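PDB 4K70: UL37 from Suid herpesvirus 1, which serves as an inner tegument protein and probably helps control the trafficking of viral particles in infected cells. Local coordinates for residues Gly61-Ala65 and His462-Arg466; Trp130-Phe134 and Arg161-Gln165; Leu216-Asp220 and Ala274-Glu278; Val265-Ala270 and Ala285-Arg289. All blocks are in the same frame, centred on the assembly; numbering follows the deposited sequence.

Overall arrangement
This N-terminal half of UL37 is an elongated, all-helical chain. Contact 1 opens first, at the start of helix 63-78, and closes last, at the start of helix 464-481, so the other three contacts nest inside the long loop it makes. Contact 2 ties helix 120-137 to the 3-10 turn at 161-163 and closes before contact 3 opens. Contacts 3 and 4 cross: contact 3 ties helix 208-223 to the loop after helix 260-271, contact 4 ties helix 260-271 to a later part of that loop, and their segments alternate along the chain. Their centres are about 12 Å apart, whereas those of contacts 1 and 4 lie about 76 Å apart.

Contact 1: residues Gly61-Ala65 and His462-Arg466; sequences GTCEA and HSAAR
Glu64 leaves its helix with CG anti to the carbonyl carbon (chi1 -70°) and then bends at chi2 (64°), a fold that carries the carboxylate across to the start of helix 464-481. There OE2 accepts a hydrogen bond from Ala465 N at 2.9 Å. The N-H reaches the oxygen on its anti side, 16° out of the carboxylate plane, and the bond is noticeably bent. Ala464 N is also near, 3.3 Å from Glu64 OE2, and the methyl of Ala465 lies alongside the acid's aliphatic part, with CB 3.8 Å from Glu64 CG. Ser463 caps this turn from within, its OG accepting from Arg466 N at 3.1 Å, while Glu64, from the other helix, takes up the amide of Ala465. A carboxylate at this helix start would be favoured by the helix dipole. Cys63 packs beside Ser463, its SG 3.8 Å from Ser463 CB. The hydroxyl of Ser463 has a further partner in Glu455, which also forms a salt bridge with Arg466. The start of helix 63-78 thereby meets the start of helix 464-481, with Leu28 of helix 20-32 touching both Glu64 and Ala464, and with helix 438-458 packing on Cys63 through Ala454 and on Ser463 through Val451.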
loop_
_atom_site.group_PDB
_atom_site.type_symbol
_atom_site.label_atom_id
_atom_site.label_comp_id
_atom_site.label_asym_id
_atom_site.label_seq_id
_atom_site.Cartn_x
_atom_site.Cartn_y
_atom_site.Cartn_z
ATOM N N GLY A 61 -44.499 -11.020 -6.167
ATOM C CA GLY A 61 -44.322 -11.655 -4.871
ATOM C C GLY A 61 -43.148 -12.612 -4.829
ATOM O O GLY A 61 -43.062 -13.469 -3.955
ATOM N N THR A 62 -42.228 -12.465 -5.772
ATOM C CA THR A 62 -41.133 -13.417 -5.883
ATOM C C THR A 62 -40.004 -13.154 -4.892
ATOM O O THR A 62 -39.829 -12.039 -4.379
ATOM C CB THR A 62 -40.541 -13.452 -7.292
ATOM O OG1 THR A 62 -39.924 -12.190 -7.571
ATOM C CG2 THR A 62 -41.627 -13.733 -8.319
ATOM N N CYS A 63 -39.242 -14.213 -4.646
ATOM C CA CYS A 63 -38.143 -14.219 -3.700
ATOM C C CYS A 63 -36.981 -13.375 -4.225
ATOM O O CYS A 63 -36.333 -12.656 -3.464
ATOM C CB CYS A 63 -37.705 -15.668 -3.472
ATOM S SG CYS A 63 -36.275 -15.878 -2.425
ATOM N N GLU A 64 -36.730 -13.474 -5.528
ATOM C CA GLU A 64 -35.733 -12.650 -6.208
ATOM C C GLU A 64 -36.015 -11.161 -6.011
ATOM O O GLU A 64 -35.117 -10.390 -5.670
ATOM C CB GLU A 64 -35.691 -12.976 -7.705
ATOM C CG GLU A 64 -35.111 -14.352 -8.037
ATOM C CD GLU A 64 -35.957 -15.501 -7.498
ATOM O OE1 GLU A 64 -37.171 -15.298 -7.297
ATOM O OE2 GLU A 64 -35.410 -16.601 -7.272
ATOM N N ALA A 65 -37.266 -10.766 -6.219
ATOM C CA ALA A 65 -37.683 -9.377 -6.041
ATOM C C ALA A 65 -37.523 -8.908 -4.601
ATOM O O ALA A 65 -37.163 -7.757 -4.351
ATOM C CB ALA A 65 -39.131 -9.185 -6.492
ATOM N N HIS A 462 -35.287 -23.353 -1.456
ATOM C CA HIS A 462 -34.276 -23.039 -2.459
ATOM C C HIS A 462 -34.822 -22.072 -3.498
ATOM O O HIS A 462 -35.985 -22.155 -3.899
ATOM C CB HIS A 462 -33.773 -24.304 -3.145
ATOM C CG HIS A 462 -32.667 -24.054 -4.122
ATOM N ND1 HIS A 462 -31.545 -23.321 -3.800
ATOM C CD2 HIS A 462 -32.513 -24.436 -5.411
ATOM C CE1 HIS A 462 -30.744 -23.265 -4.849
ATOM N NE2 HIS A 462 -31.308 -23.933 -5.841
ATOM N N SER A 463 -33.974 -21.152 -3.930
ATOM C CA SER A 463 -34.388 -20.144 -4.886
ATOM C C SER A 463 -33.370 -20.003 -6.003
ATOM O O SER A 463 -32.210 -20.382 -5.853
ATOM C CB SER A 463 -34.595 -18.800 -4.181
ATOM O OG SER A 463 -33.433 -18.408 -3.470
ATOM N N ALA A 464 -33.820 -19.477 -7.134
ATOM C CA ALA A 464 -32.923 -19.126 -8.224
ATOM C C ALA A 464 -32.021 -17.987 -7.759
ATOM O O ALA A 464 -30.875 -17.872 -8.188
ATOM C CB ALA A 464 -33.719 -18.704 -9.446
ATOM N N ALA A 465 -32.560 -17.151 -6.876
ATOM C CA ALA A 465 -31.811 -16.057 -6.274
ATOM C C ALA A 465 -30.560 -16.594 -5.593
ATOM O O ALA A 465 -29.467 -16.081 -5.797
ATOM C CB ALA A 465 -32.681 -15.310 -5.281
ATOM N N ARG A 466 -30.734 -17.643 -4.796
ATOM C CA ARG A 466 -29.620 -18.296 -4.125
ATOM C C ARG A 466 -28.551 -18.767 -5.111
ATOM O O ARG A 466 -27.357 -18.626 -4.862
ATOM C CB ARG A 466 -30.117 -19.477 -3.292
ATOM C CG ARG A 466 -29.001 -20.275 -2.644
ATOM C CD ARG A 466 -29.550 -21.264 -1.633
ATOM N NE ARG A 466 -30.258 -20.601 -0.538
ATOM C CZ ARG A 466 -29.733 -20.361 0.660
ATOM N NH1 ARG A 466 -28.490 -20.736 0.932
ATOM N NH2 ARG A 466 -30.453 -19.757 1.593
#

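Contact 2: residues Trp130-Phe134 and Arg161-Gln165; sequences WCAAF and RALVQ
Leu163 reaches from the 3-10 turn at 161-163 into the side of helix 120-137, crossing the Trp130 side chain at about a right angle. Its CB starts beside the indole nitrogen, 3.8 Å from Trp130 NE1. CG stands anti to the carbonyl carbon (chi1 -58°), which sends the branched end in toward the helix. CD2 does most of the touching there. It sits over one face of the indole, 4.1 Å from the centroid of the five-membered ring of Trp130 and 17° off the ring normal, a CH-pi contact. The same methyl reaches the helix itself, Leu163 CD2 lying 3.5 Å from both Ala133 CB and the backbone Phe134 N. Next to it the two small residues meet methyl to methyl, Ala133 CB lying 4.0 Å from Ala162 CB. The turn has its own brace, for Gln165 folds back and gives NE2 to Ala162 O at 2.9 Å, nearly straight. Phe168 also makes an edge-to-face contact with the indole, and Val177 of helix 175-188 touches it; Phe134 stacks with Trp84. The polar half of the contact is one bond: Trp130 NE1 donates at 2.9 Å to a lone pair of Leu163 O in the carbonyl plane, somewhat bent, the oxygen lying 15° out of the indole plane. A single leucine therefore engages the buried tryptophan twice, its methyl lying over the ring and its carbonyl satisfying the N-H, which together should fix the rotation of the indole.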
loop_
_atom_site.group_PDB
_atom_site.type_symbol
_atom_site.label_atom_id
_atom_site.label_comp_id
_atom_site.label_asym_id
_atom_site.label_seq_id
_atom_site.Cartn_x
_atom_site.Cartn_y
_atom_site.Cartn_z
ATOM N N TRP A 130 -17.292 3.604 8.122
ATOM C CA TRP A 130 -16.102 3.296 7.344
ATOM C C TRP A 130 -15.460 4.578 6.783
ATOM O O TRP A 130 -14.241 4.767 6.889
ATOM C CB TRP A 130 -16.438 2.292 6.237
ATOM C CG TRP A 130 -15.232 1.702 5.558
ATOM C CD1 TRP A 130 -14.620 0.519 5.858
ATOM C CD2 TRP A 130 -14.498 2.268 4.458
ATOM N NE1 TRP A 130 -13.557 0.314 5.010
ATOM C CE2 TRP A 130 -13.459 1.373 4.150
ATOM C CE3 TRP A 130 -14.625 3.442 3.709
ATOM C CZ2 TRP A 130 -12.537 1.620 3.118
ATOM C CZ3 TRP A 130 -13.710 3.685 2.686
ATOM C CH2 TRP A 130 -12.685 2.777 2.400
ATOM N N CYS A 131 -16.274 5.472 6.212
ATOM C CA CYS A 131 -15.762 6.767 5.732
ATOM C C CYS A 131 -15.134 7.597 6.853
ATOM O O CYS A 131 -14.145 8.280 6.631
ATOM C CB CYS A 131 -16.855 7.598 5.020
ATOM S SG CYS A 131 -17.394 6.893 3.438
ATOM N N ALA A 132 -15.707 7.541 8.052
ATOM C CA ALA A 132 -15.123 8.261 9.178
ATOM C C ALA A 132 -13.742 7.690 9.492
ATOM O O ALA A 132 -12.800 8.436 9.779
ATOM C CB ALA A 132 -16.032 8.179 10.405
ATOM N N ALA A 133 -13.623 6.366 9.426
ATOM C CA ALA A 133 -12.339 5.708 9.635
ATOM C C ALA A 133 -11.359 6.081 8.524
ATOM O O ALA A 133 -10.163 6.286 8.770
ATOM C CB ALA A 133 -12.521 4.194 9.690
ATOM N N PHE A 134 -11.862 6.138 7.298
ATOM C CA PHE A 134 -11.021 6.497 6.161
ATOM C C PHE A 134 -10.417 7.867 6.434
ATOM O O PHE A 134 -9.201 8.028 6.387
ATOM C CB PHE A 134 -11.830 6.492 4.866
ATOM C CG PHE A 134 -11.078 6.990 3.663
ATOM C CD1 PHE A 134 -11.086 8.336 3.337
ATOM C CD2 PHE A 134 -10.371 6.105 2.853
ATOM C CE1 PHE A 134 -10.393 8.796 2.221
ATOM C CE2 PHE A 134 -9.680 6.552 1.742
ATOM C CZ PHE A 134 -9.693 7.900 1.423
ATOM N N ARG A 161 -5.823 -0.391 9.472
ATOM C CA ARG A 161 -6.392 -1.306 10.468
ATOM C C ARG A 161 -7.900 -1.151 10.685
ATOM O O ARG A 161 -8.632 -2.136 10.639
ATOM C CB ARG A 161 -5.659 -1.120 11.804
ATOM C CG ARG A 161 -5.696 -2.303 12.734
ATOM C CD ARG A 161 -4.606 -2.181 13.811
ATOM N NE ARG A 161 -4.586 -0.853 14.423
ATOM C CZ ARG A 161 -5.200 -0.543 15.563
ATOM N NH1 ARG A 161 -5.882 -1.466 16.230
ATOM N NH2 ARG A 161 -5.127 0.691 16.045
ATOM N N ALA A 162 -8.364 0.071 10.939
ATOM C CA ALA A 162 -9.792 0.298 11.198
ATOM C C ALA A 162 -10.678 -0.042 9.995
ATOM O O ALA A 162 -11.855 -0.360 10.149
ATOM C CB ALA A 162 -10.051 1.741 11.663
ATOM N N LEU A 163 -10.094 -0.005 8.807
ATOM C CA LEU A 163 -10.840 -0.129 7.560
ATOM C C LEU A 163 -11.156 -1.568 7.182
ATOM O O LEU A 163 -12.032 -1.797 6.350
ATOM C CB LEU A 163 -10.043 0.541 6.410
ATOM C CG LEU A 163 -9.718 2.021 6.613
ATOM C CD1 LEU A 163 -8.895 2.613 5.428
ATOM C CD2 LEU A 163 -10.988 2.804 6.817
ATOM N N VAL A 164 -10.430 -2.529 7.761
ATOM C CA VAL A 164 -10.637 -3.947 7.445
ATOM C C VAL A 164 -10.966 -4.792 8.699
ATOM O O VAL A 164 -10.782 -6.011 8.709
ATOM C CB VAL A 164 -9.457 -4.556 6.659
ATOM C CG1 VAL A 164 -9.195 -3.747 5.338
ATOM C CG2 VAL A 164 -8.191 -4.608 7.503
ATOM N N GLN A 165 -11.435 -4.134 9.752
ATOM C CA GLN A 165 -11.898 -4.842 10.950
ATOM C C GLN A 165 -13.178 -5.620 10.651
ATOM O O GLN A 165 -13.898 -5.295 9.712
ATOM C CB GLN A 165 -12.134 -3.869 12.105
ATOM C CG GLN A 165 -13.228 -2.818 11.834
ATOM C CD GLN A 165 -13.370 -1.861 12.996
ATOM O OE1 GLN A 165 -13.888 -2.226 14.050
ATOM N NE2 GLN A 165 -12.884 -0.638 12.821
#

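Contact 3: residues Leu216-Asp220 and Ala274-Glu278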
loop_
_atom_site.group_PDB
_atom_site.type_symbol
_atom_site.label_atom_id
_atom_site.label_comp_id
_atom_site.label_asym_id
_atom_site.label_seq_id
_atom_site.Cartn_x
_atom_site.Cartn_y
_atom_site.Cartn_z
ATOM N N LEU A 216 21.853 13.731 3.951
ATOM C CA LEU A 216 21.938 13.731 2.498
ATOM C C LEU A 216 20.999 12.717 1.877
ATOM O O LEU A 216 20.356 13.010 0.870
ATOM C CB LEU A 216 23.369 13.496 2.019
ATOM C CG LEU A 216 24.338 14.623 2.380
ATOM C CD1 LEU A 216 25.724 14.382 1.753
ATOM C CD2 LEU A 216 23.755 15.956 1.941
ATOM N N THR A 217 20.904 11.526 2.460
ATOM C CA THR A 217 19.937 10.554 1.938
ATOM C C THR A 217 18.508 11.118 1.993
ATOM O O THR A 217 17.695 10.877 1.095
ATOM C CB THR A 217 19.994 9.176 2.651
ATOM O OG1 THR A 217 19.458 9.285 3.981
ATOM C CG2 THR A 217 21.432 8.617 2.691
ATOM N N ILE A 218 18.212 11.878 3.041
ATOM C CA ILE A 218 16.877 12.448 3.204
ATOM C C ILE A 218 16.644 13.546 2.160
ATOM O O ILE A 218 15.589 13.608 1.520
ATOM C CB ILE A 218 16.675 13.019 4.615
ATOM C CG1 ILE A 218 16.663 11.886 5.646
ATOM C CG2 ILE A 218 15.360 13.813 4.695
ATOM C CD1 ILE A 218 16.877 12.356 7.081
ATOM N N ALA A 219 17.634 14.409 1.986
ATOM C CA ALA A 219 17.525 15.476 0.996
ATOM C C ALA A 219 17.275 14.868 -0.378
ATOM O O ALA A 219 16.404 15.326 -1.119
ATOM C CB ALA A 219 18.778 16.340 0.996
ATOM N N ASP A 220 18.009 13.797 -0.689
ATOM C CA ASP A 220 17.952 13.170 -2.015
ATOM C C ASP A 220 16.704 12.314 -2.291
ATOM O O ASP A 220 16.194 12.306 -3.404
ATOM C CB ASP A 220 19.221 12.343 -2.279
ATOM C CG ASP A 220 20.449 13.214 -2.456
ATOM O OD1 ASP A 220 20.277 14.453 -2.534
ATOM O OD2 ASP A 220 21.572 12.675 -2.527
ATOM N N ALA A 274 23.322 21.006 2.185
ATOM C CA ALA A 274 22.840 19.718 1.689
ATOM C C ALA A 274 22.297 19.763 0.255
ATOM O O ALA A 274 22.221 18.730 -0.414
ATOM C CB ALA A 274 21.794 19.130 2.642
ATOM N N TYR A 275 21.923 20.951 -0.217
ATOM C CA TYR A 275 21.296 21.083 -1.535
ATOM C C TYR A 275 22.270 21.397 -2.666
ATOM O O TYR A 275 21.882 21.459 -3.835
ATOM C CB TYR A 275 20.155 22.103 -1.487
ATOM C CG TYR A 275 19.004 21.617 -0.648
ATOM C CD1 TYR A 275 18.044 20.766 -1.185
ATOM C CD2 TYR A 275 18.884 21.981 0.685
ATOM C CE1 TYR A 275 16.985 20.306 -0.422
ATOM C CE2 TYR A 275 17.825 21.522 1.458
ATOM C CZ TYR A 275 16.881 20.684 0.896
ATOM O OH TYR A 275 15.825 20.225 1.645
ATOM N N VAL A 276 23.533 21.595 -2.311
ATOM C CA VAL A 276 24.604 21.685 -3.289
ATOM C C VAL A 276 25.033 20.266 -3.654
ATOM O O VAL A 276 25.413 19.478 -2.780
ATOM C CB VAL A 276 25.810 22.447 -2.724
ATOM C CG1 VAL A 276 26.899 22.568 -3.776
ATOM C CG2 VAL A 276 25.385 23.814 -2.241
ATOM N N ARG A 277 24.965 19.941 -4.940
ATOM C CA ARG A 277 25.193 18.576 -5.395
ATOM C C ARG A 277 26.261 18.479 -6.478
ATOM O O ARG A 277 26.593 17.379 -6.916
ATOM C CB ARG A 277 23.884 17.962 -5.909
ATOM C CG ARG A 277 22.819 17.750 -4.843
ATOM C CD ARG A 277 21.678 16.885 -5.380
ATOM N NE ARG A 277 20.706 16.529 -4.348
ATOM C CZ ARG A 277 19.675 17.293 -4.000
ATOM N NH1 ARG A 277 19.488 18.463 -4.597
ATOM N NH2 ARG A 277 18.837 16.894 -3.051
ATOM N N GLU A 278 26.805 19.620 -6.898
ATOM C CA GLU A 278 27.786 19.642 -7.983
ATOM C C GLU A 278 29.001 20.490 -7.658
ATOM O O GLU A 278 28.935 21.409 -6.845
ATOM C CB GLU A 278 27.148 20.175 -9.265
ATOM C CG GLU A 278 25.805 19.551 -9.587
ATOM C CD GLU A 278 24.925 20.474 -10.404
ATOM O OE1 GLU A 278 25.417 21.006 -11.427
ATOM O OE2 GLU A 278 23.749 20.671 -10.010
#
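Arg277 and Asp220 form a side-on salt bridge that fastens the loop after helix 260-271 to helix 208-223 in this all-helical fold. The arginine is extended from CG to NE (chi2 -168°, chi3 174°), and its end runs alongside Asp220, the two side chains pointing opposite ways. Both nitrogens converge on one oxygen in the guanidinium plane, Arg277 NE lying 2.8 Å and Arg277 NH2 2.9 Å from Asp220 OD1. NE comes to the syn side of OD1, well out of the carboxylate plane, while NH2 approaches nearly along its C-O axis; the two planes are 39° apart. With CG anti to its own carbonyl carbon, Asp220 brings the carboxylate round to the loop, and its second oxygen, OD2, is held in a salt bridge by Arg264 of helix 260-271. The carboxylate thus gathers two arginines. Arg277 NH2 additionally donates to His224 O just beyond the helix, and Arg264 NH2 donates to Ala274 O, so this arginine pins the loop as well. One turn earlier the contact is apolar. Phe235 of helix 229-240 touches both Leu216 and Ala274, and the methyl CB of Ala274 points at the helix, where Leu216 CD2 lies 3.8 Å from it.

Contact 4: residues Val265-Ala270 and Ala285-Arg289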
loop_
_atom_site.group_PDB
_atom_site.type_symbol
_atom_site.label_atom_id
_atom_site.label_comp_id
_atom_site.label_asym_id
_atom_site.label_seq_id
_atom_site.Cartn_x
_atom_site.Cartn_y
_atom_site.Cartn_z
ATOM N N VAL A 265 28.367 14.167 -2.473
ATOM C CA VAL A 265 28.689 14.246 -1.050
ATOM C C VAL A 265 29.738 15.332 -0.784
ATOM O O VAL A 265 29.583 16.158 0.130
ATOM C CB VAL A 265 29.162 12.863 -0.493
ATOM C CG1 VAL A 265 29.719 13.010 0.904
ATOM C CG2 VAL A 265 28.003 11.873 -0.504
ATOM N N SER A 266 30.795 15.331 -1.595
ATOM C CA SER A 266 31.882 16.298 -1.453
ATOM C C SER A 266 31.394 17.735 -1.600
ATOM O O SER A 266 31.808 18.623 -0.855
ATOM C CB SER A 266 32.975 16.027 -2.490
ATOM O OG SER A 266 33.639 14.812 -2.207
ATOM N N ALA A 267 30.515 17.957 -2.566
ATOM C CA ALA A 267 29.975 19.284 -2.832
ATOM C C ALA A 267 29.182 19.814 -1.636
ATOM O O ALA A 267 29.319 20.973 -1.253
ATOM C CB ALA A 267 29.104 19.247 -4.063
ATOM N N ALA A 268 28.357 18.959 -1.040
ATOM C CA ALA A 268 27.585 19.365 0.127
ATOM C C ALA A 268 28.503 19.609 1.318
ATOM O O ALA A 268 28.321 20.566 2.063
ATOM C CB ALA A 268 26.520 18.321 0.462
ATOM N N LEU A 269 29.501 18.748 1.500
ATOM C CA LEU A 269 30.406 18.928 2.622
ATOM C C LEU A 269 31.260 20.183 2.449
ATOM O O LEU A 269 31.531 20.888 3.420
ATOM C CB LEU A 269 31.278 17.684 2.841
ATOM C CG LEU A 269 30.573 16.470 3.450
ATOM C CD1 LEU A 269 31.419 15.209 3.311
ATOM C CD2 LEU A 269 30.221 16.712 4.921
ATOM N N ALA A 270 31.676 20.455 1.215
ATOM C CA ALA A 270 32.534 21.605 0.924
ATOM C C ALA A 270 31.790 22.918 1.132
ATOM O O ALA A 270 32.398 23.944 1.410
ATOM C CB ALA A 270 33.077 21.525 -0.501
ATOM N N ALA A 285 37.534 20.275 -3.639
ATOM C CA ALA A 285 36.714 19.651 -2.610
ATOM C C ALA A 285 37.249 18.254 -2.348
ATOM O O ALA A 285 37.489 17.482 -3.280
ATOM C CB ALA A 285 35.255 19.604 -3.037
ATOM N N ARG A 286 37.470 17.948 -1.078
ATOM C CA ARG A 286 38.016 16.661 -0.696
ATOM C C ARG A 286 36.901 15.627 -0.692
ATOM O O ARG A 286 35.735 15.961 -0.483
ATOM C CB ARG A 286 38.665 16.763 0.682
ATOM C CG ARG A 286 39.650 17.910 0.777
ATOM C CD ARG A 286 40.137 18.091 2.194
ATOM N NE ARG A 286 40.878 16.928 2.680
ATOM C CZ ARG A 286 41.329 16.808 3.926
ATOM N NH1 ARG A 286 41.114 17.781 4.807
ATOM N NH2 ARG A 286 41.993 15.717 4.296
ATOM N N ARG A 287 37.250 14.376 -0.952
ATOM C CA ARG A 287 36.265 13.314 -0.901
ATOM C C ARG A 287 36.519 12.464 0.330
ATOM O O ARG A 287 37.633 12.449 0.875
ATOM C CB ARG A 287 36.332 12.450 -2.153
ATOM C CG ARG A 287 37.501 11.495 -2.146
ATOM C CD ARG A 287 37.456 10.547 -3.332
ATOM N NE ARG A 287 38.692 9.777 -3.380
ATOM C CZ ARG A 287 38.844 8.554 -2.886
ATOM N NH1 ARG A 287 37.824 7.916 -2.332
ATOM N NH2 ARG A 287 40.026 7.959 -2.964
ATOM N N LEU A 288 35.474 11.776 0.783
ATOM C CA LEU A 288 35.602 10.858 1.899
ATOM C C LEU A 288 36.498 9.690 1.497
ATOM O O LEU A 288 36.392 9.177 0.379
ATOM C CB LEU A 288 34.228 10.341 2.308
ATOM C CG LEU A 288 33.261 11.369 2.901
ATOM C CD1 LEU A 288 31.906 10.731 3.144
ATOM C CD2 LEU A 288 33.822 11.950 4.195
ATOM N N ARG A 289 37.388 9.294 2.402
ATOM C CA ARG A 289 38.188 8.089 2.242
ATOM C C ARG A 289 37.276 6.879 1.992
ATOM O O ARG A 289 36.168 6.797 2.548
ATOM C CB ARG A 289 39.031 7.849 3.503
ATOM C CG ARG A 289 40.008 8.979 3.837
ATOM C CD ARG A 289 40.565 8.833 5.238
ATOM N NE ARG A 289 41.080 7.484 5.470
ATOM C CZ ARG A 289 41.492 7.034 6.648
ATOM N NH1 ARG A 289 41.465 7.832 7.706
ATOM N NH2 ARG A 289 41.937 5.791 6.769
HETATM O O HOH W 1 33.148 12.139 -0.797
HETATM O O HOH W 2 34.553 18.172 0.452
#
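The flat peptide group joining Arg286 to Arg287 has Ser266 on one face side and a water at its edge. Ser266 OG lies 2.9 Å from the carbonyl oxygen of that peptide, Arg286 O, and stands about 38° out of the peptide plane; the water meets the same oxygen close to the plane and donates to it and to Ser266 O. The guanidinium ends of both arginines lead away from the helix and bind elsewhere, Arg286 NE to Val248 O and Arg287 NE to Asn254 O. With OG anti to the carbonyl carbon (chi1 -68°), the Ser266 hydroxyl is placed between the loop and Glu262 O of its own helix, and its proton is contested by the two carbonyls. A second water donates to Ser266 OG and accepts from Leu288 N at 2.8 Å. Leu288 spreads its two methyls over the helix, with CD1 3.9 Å from Val265 CG1 and CD2 4.1 Å from Leu269 CD1, crossing each of the two at about a right angle. At the other end, Ala270 CB meets Ala285 CB at 3.9 Å. Two waters thus tie the serine hydroxyl and a helix carbonyl to Leu288 N and Arg286 O, whereas the direct hydroxyl-carbonyl bond competes with Glu262 O.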